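PDB 5XHB: nisin immunity protein from Lactococcus lactis subsp. lactis, which helps protect the nisin-producing bacterium against exogenously supplied nisin, as a lipoprotein of the cell membrane. Local coordinates for residues 85-93 against 103-111. Sequence-based numbering, arbitrary orientation.
With SO4 (sulfate ion), chain B.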
loop_
_atom_site.group_PDB
_atom_site.type_symbol
_atom_site.label_atom_id
_atom_site.label_comp_id
_atom_site.label_asym_id
_atom_site.label_seq_id
_atom_site.Cartn_x
_atom_site.Cartn_y
_atom_site.Cartn_z
HETATM N N MSE A 85 -12.984 -0.084 -13.016
HETATM C CA MSE A 85 -13.912 -1.107 -12.597
HETATM C C MSE A 85 -14.976 -0.501 -11.712
HETATM O O MSE A 85 -14.680 0.345 -10.871
HETATM C CB MSE A 85 -13.193 -2.226 -11.857
HETATM C CG MSE A 85 -14.137 -3.340 -11.424
HETATM SE SE MSE A 85 -13.169 -4.806 -10.601
HETATM C CE MSE A 85 -12.167 -5.424 -12.182
ATOM N N GLY A 86 -16.219 -0.926 -11.905
ATOM C CA GLY A 86 -17.281 -0.494 -11.010
ATOM C C GLY A 86 -17.123 -1.167 -9.659
ATOM O O GLY A 86 -17.075 -2.400 -9.575
ATOM N N ILE A 87 -17.010 -0.359 -8.608
ATOM C CA ILE A 87 -16.940 -0.863 -7.249
ATOM C C ILE A 87 -18.019 -0.173 -6.428
ATOM O O ILE A 87 -17.918 1.021 -6.146
ATOM C CB ILE A 87 -15.584 -0.608 -6.558
ATOM C CG1 ILE A 87 -14.402 -0.946 -7.481
ATOM C CG2 ILE A 87 -15.523 -1.415 -5.257
ATOM C CD1 ILE A 87 -14.278 -2.398 -7.821
ATOM N N ASN A 88 -19.027 -0.933 -6.032
ATOM C CA ASN A 88 -20.204 -0.365 -5.375
ATOM C C ASN A 88 -20.721 0.790 -6.215
ATOM O O ASN A 88 -21.026 0.584 -7.386
ATOM C CB ASN A 88 -19.887 0.042 -3.935
ATOM C CG ASN A 88 -19.751 -1.173 -3.031
ATOM O OD1 ASN A 88 -19.765 -2.299 -3.522
ATOM N ND2 ASN A 88 -19.631 -0.961 -1.722
ATOM N N ASP A 89 -20.794 1.990 -5.648
ATOM C CA ASP A 89 -21.354 3.127 -6.378
ATOM C C ASP A 89 -20.285 3.999 -7.039
ATOM O O ASP A 89 -20.583 5.100 -7.481
ATOM C CB ASP A 89 -22.203 4.000 -5.443
ATOM C CG ASP A 89 -21.389 4.587 -4.300
ATOM O OD1 ASP A 89 -20.421 3.929 -3.857
ATOM O OD2 ASP A 89 -21.705 5.710 -3.848
ATOM N N ARG A 90 -19.049 3.506 -7.117
ATOM C CA ARG A 90 -17.961 4.293 -7.685
ATOM C C ARG A 90 -17.255 3.543 -8.804
ATOM O O ARG A 90 -17.633 2.427 -9.149
ATOM C CB ARG A 90 -16.949 4.664 -6.606
ATOM C CG ARG A 90 -17.502 5.610 -5.548
ATOM C CD ARG A 90 -16.853 5.320 -4.214
ATOM N NE ARG A 90 -17.128 6.352 -3.227
ATOM C CZ ARG A 90 -16.299 6.672 -2.239
ATOM N NH1 ARG A 90 -15.140 6.043 -2.113
ATOM N NH2 ARG A 90 -16.624 7.630 -1.381
ATOM N N TYR A 91 -16.227 4.182 -9.352
ATOM C CA TYR A 91 -15.366 3.585 -10.369
ATOM C C TYR A 91 -13.913 3.772 -9.965
ATOM O O TYR A 91 -13.520 4.862 -9.546
ATOM C CB TYR A 91 -15.599 4.221 -11.733
ATOM C CG TYR A 91 -17.034 4.153 -12.206
ATOM C CD1 TYR A 91 -17.960 5.108 -11.808
ATOM C CD2 TYR A 91 -17.452 3.148 -13.066
ATOM C CE1 TYR A 91 -19.266 5.062 -12.248
ATOM C CE2 TYR A 91 -18.760 3.093 -13.513
ATOM C CZ TYR A 91 -19.662 4.053 -13.098
ATOM O OH TYR A 91 -20.967 4.002 -13.540
ATOM N N TYR A 92 -13.114 2.718 -10.088
ATOM C CA TYR A 92 -11.716 2.821 -9.703
ATOM C C TYR A 92 -10.837 2.314 -10.824
ATOM O O TYR A 92 -11.129 1.281 -11.427
ATOM C CB TYR A 92 -11.451 2.046 -8.409
ATOM C CG TYR A 92 -11.957 2.761 -7.180
ATOM C CD1 TYR A 92 -13.248 2.555 -6.713
ATOM C CD2 TYR A 92 -11.140 3.661 -6.492
ATOM C CE1 TYR A 92 -13.716 3.229 -5.593
ATOM C CE2 TYR A 92 -11.595 4.323 -5.369
ATOM C CZ TYR A 92 -12.883 4.104 -4.928
ATOM O OH TYR A 92 -13.345 4.765 -3.816
ATOM N N LYS A 93 -9.773 3.062 -11.108
ATOM C CA LYS A 93 -8.836 2.695 -12.164
ATOM C C LYS A 93 -8.229 1.336 -11.871
ATOM O O LYS A 93 -7.990 1.007 -10.710
ATOM C CB LYS A 93 -7.724 3.754 -12.281
ATOM C CG LYS A 93 -6.774 3.562 -13.470
ATOM C CD LYS A 93 -5.632 4.626 -13.471
ATOM C CE LYS A 93 -6.145 6.032 -13.719
ATOM N NZ LYS A 93 -5.071 7.098 -13.578
ATOM N N VAL A 103 1.341 2.777 -7.284
ATOM C CA VAL A 103 -0.004 3.277 -7.034
ATOM C C VAL A 103 -0.669 2.338 -6.034
ATOM O O VAL A 103 -0.632 1.110 -6.212
ATOM C CB VAL A 103 -0.848 3.334 -8.333
ATOM C CG1 VAL A 103 -2.275 3.805 -8.030
ATOM C CG2 VAL A 103 -0.176 4.218 -9.376
ATOM N N LYS A 104 -1.266 2.897 -4.983
ATOM C CA LYS A 104 -1.857 2.075 -3.918
ATOM C C LYS A 104 -3.052 1.286 -4.427
ATOM O O LYS A 104 -3.790 1.746 -5.302
ATOM C CB LYS A 104 -2.262 2.955 -2.723
ATOM C CG LYS A 104 -1.044 3.545 -1.998
ATOM C CD LYS A 104 -1.370 4.581 -0.921
ATOM C CE LYS A 104 -0.076 4.963 -0.174
ATOM N NZ LYS A 104 -0.230 6.060 0.824
ATOM N N ALA A 105 -3.240 0.090 -3.883
ATOM C CA ALA A 105 -4.402 -0.716 -4.219
ATOM C C ALA A 105 -5.624 -0.121 -3.536
ATOM O O ALA A 105 -5.502 0.666 -2.592
ATOM C CB ALA A 105 -4.206 -2.178 -3.785
ATOM N N LEU A 106 -6.790 -0.514 -4.030
ATOM C CA LEU A 106 -8.080 -0.092 -3.491
ATOM C C LEU A 106 -8.125 -0.205 -1.971
ATOM O O LEU A 106 -7.771 -1.246 -1.419
ATOM C CB LEU A 106 -9.195 -0.947 -4.111
ATOM C CG LEU A 106 -10.614 -0.622 -3.638
ATOM C CD1 LEU A 106 -10.988 0.794 -4.056
ATOM C CD2 LEU A 106 -11.611 -1.647 -4.176
ATOM N N ARG A 107 -8.564 0.859 -1.306
ATOM C CA ARG A 107 -8.703 0.858 0.144
ATOM C C ARG A 107 -10.127 0.496 0.576
ATOM O O ARG A 107 -11.094 1.113 0.141
ATOM C CB ARG A 107 -8.328 2.224 0.731
ATOM C CG ARG A 107 -6.881 2.648 0.496
ATOM C CD ARG A 107 -5.922 1.530 0.839
ATOM N NE ARG A 107 -4.553 1.996 1.085
ATOM C CZ ARG A 107 -3.474 1.459 0.520
ATOM N NH1 ARG A 107 -3.611 0.464 -0.354
ATOM N NH2 ARG A 107 -2.264 1.912 0.826
ATOM N N LEU A 108 -10.228 -0.505 1.442
ATOM C CA LEU A 108 -11.499 -0.963 1.994
ATOM C C LEU A 108 -12.234 0.159 2.725
ATOM O O LEU A 108 -13.464 0.240 2.702
ATOM C CB LEU A 108 -11.228 -2.120 2.944
ATOM C CG LEU A 108 -11.961 -3.449 2.856
ATOM C CD1 LEU A 108 -12.198 -3.883 1.418
ATOM C CD2 LEU A 108 -11.125 -4.474 3.610
ATOM N N GLN A 109 -11.460 1.037 3.354
ATOM C CA GLN A 109 -11.999 2.118 4.171
ATOM C C GLN A 109 -12.853 3.082 3.366
ATOM O O GLN A 109 -13.679 3.792 3.936
ATOM C CB GLN A 109 -10.866 2.886 4.862
ATOM C CG GLN A 109 -10.172 2.116 5.986
ATOM C CD GLN A 109 -9.168 1.071 5.493
ATOM O OE1 GLN A 109 -8.853 0.987 4.299
ATOM N NE2 GLN A 109 -8.655 0.272 6.424
ATOM N N ASN A 110 -12.658 3.115 2.050
ATOM C CA ASN A 110 -13.496 3.938 1.174
ATOM C C ASN A 110 -14.990 3.640 1.317
ATOM O O ASN A 110 -15.834 4.504 1.078
ATOM C CB ASN A 110 -13.110 3.744 -0.298
ATOM C CG ASN A 110 -11.698 4.210 -0.608
ATOM O OD1 ASN A 110 -11.046 4.838 0.218
ATOM N ND2 ASN A 110 -11.223 3.906 -1.815
ATOM N N PHE A 111 -15.313 2.402 1.671
ATOM C CA PHE A 111 -16.700 1.955 1.686
ATOM C C PHE A 111 -17.207 1.723 3.110
ATOM O O PHE A 111 -18.201 1.022 3.307
ATOM C CB PHE A 111 -16.837 0.685 0.849
ATOM C CG PHE A 111 -16.146 0.780 -0.481
ATOM C CD1 PHE A 111 -16.796 1.329 -1.576
ATOM C CD2 PHE A 111 -14.838 0.353 -0.625
ATOM C CE1 PHE A 111 -16.156 1.440 -2.800
ATOM C CE2 PHE A 111 -14.180 0.466 -1.850
ATOM C CZ PHE A 111 -14.839 1.011 -2.933
HETATM S S SO4 B . -0.193 -0.699 -1.294
HETATM O O1 SO4 B . 0.791 -0.418 -2.360
HETATM O O2 SO4 B . -0.157 0.367 -0.297
HETATM O O3 SO4 B . -1.544 -0.779 -1.847
HETATM O O4 SO4 B . 0.183 -1.972 -0.688
#
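Residues 85-93 form an antiparallel beta hairpin, turning through a type II' turn from Ile87 to Arg90, and the non-strand segment 103-111 packs over one side of it, with the CA atoms of Tyr92 and Leu106 7.8 Å apart. The hairpin belongs to the larger antiparallel sheet, between strands 25-33 and 67-78; the segment contains a 3-10 turn at 108-110, just before Phe111. Leu106 makes a CH-pi contact with Tyr92: its CD1 stands 3.6 Å from the ring centroid and only 4° off the normal. CG of Leu106 lies anti to the backbone N, which carries the branch out to that face. Beside the turn, Phe111 CZ reaches Ile87 CG2 at 3.4 Å, a tight apolar contact. The rings of Phe111 and Tyr92 meet obliquely, planes 65° apart, with Tyr92 CE1 3.6 Å from Phe111 CZ. Asn88 ND2 comes within 3.6 Å of Phe111 CD1, its amide steeply inclined to the Phe111 ring, while bonding the backbone of Thr69 and Val71, which ties the turn to strand 67-78. Asn110 ND2, hydrogen-bonded to Asp31 OD1, also approaches the Tyr92 hydroxyl. Ala105 N (2.8 Å to sulfate O3) and the Arg107 guanidinium hold a sulfate, probably from crystallisation, that Tyr134, Leu207 and Thr208 also bind. Within the hairpin, Arg90 NH1 donates to Tyr92 OH over 2.8 Å, the acceptor lying 19° out of the guanidinium plane.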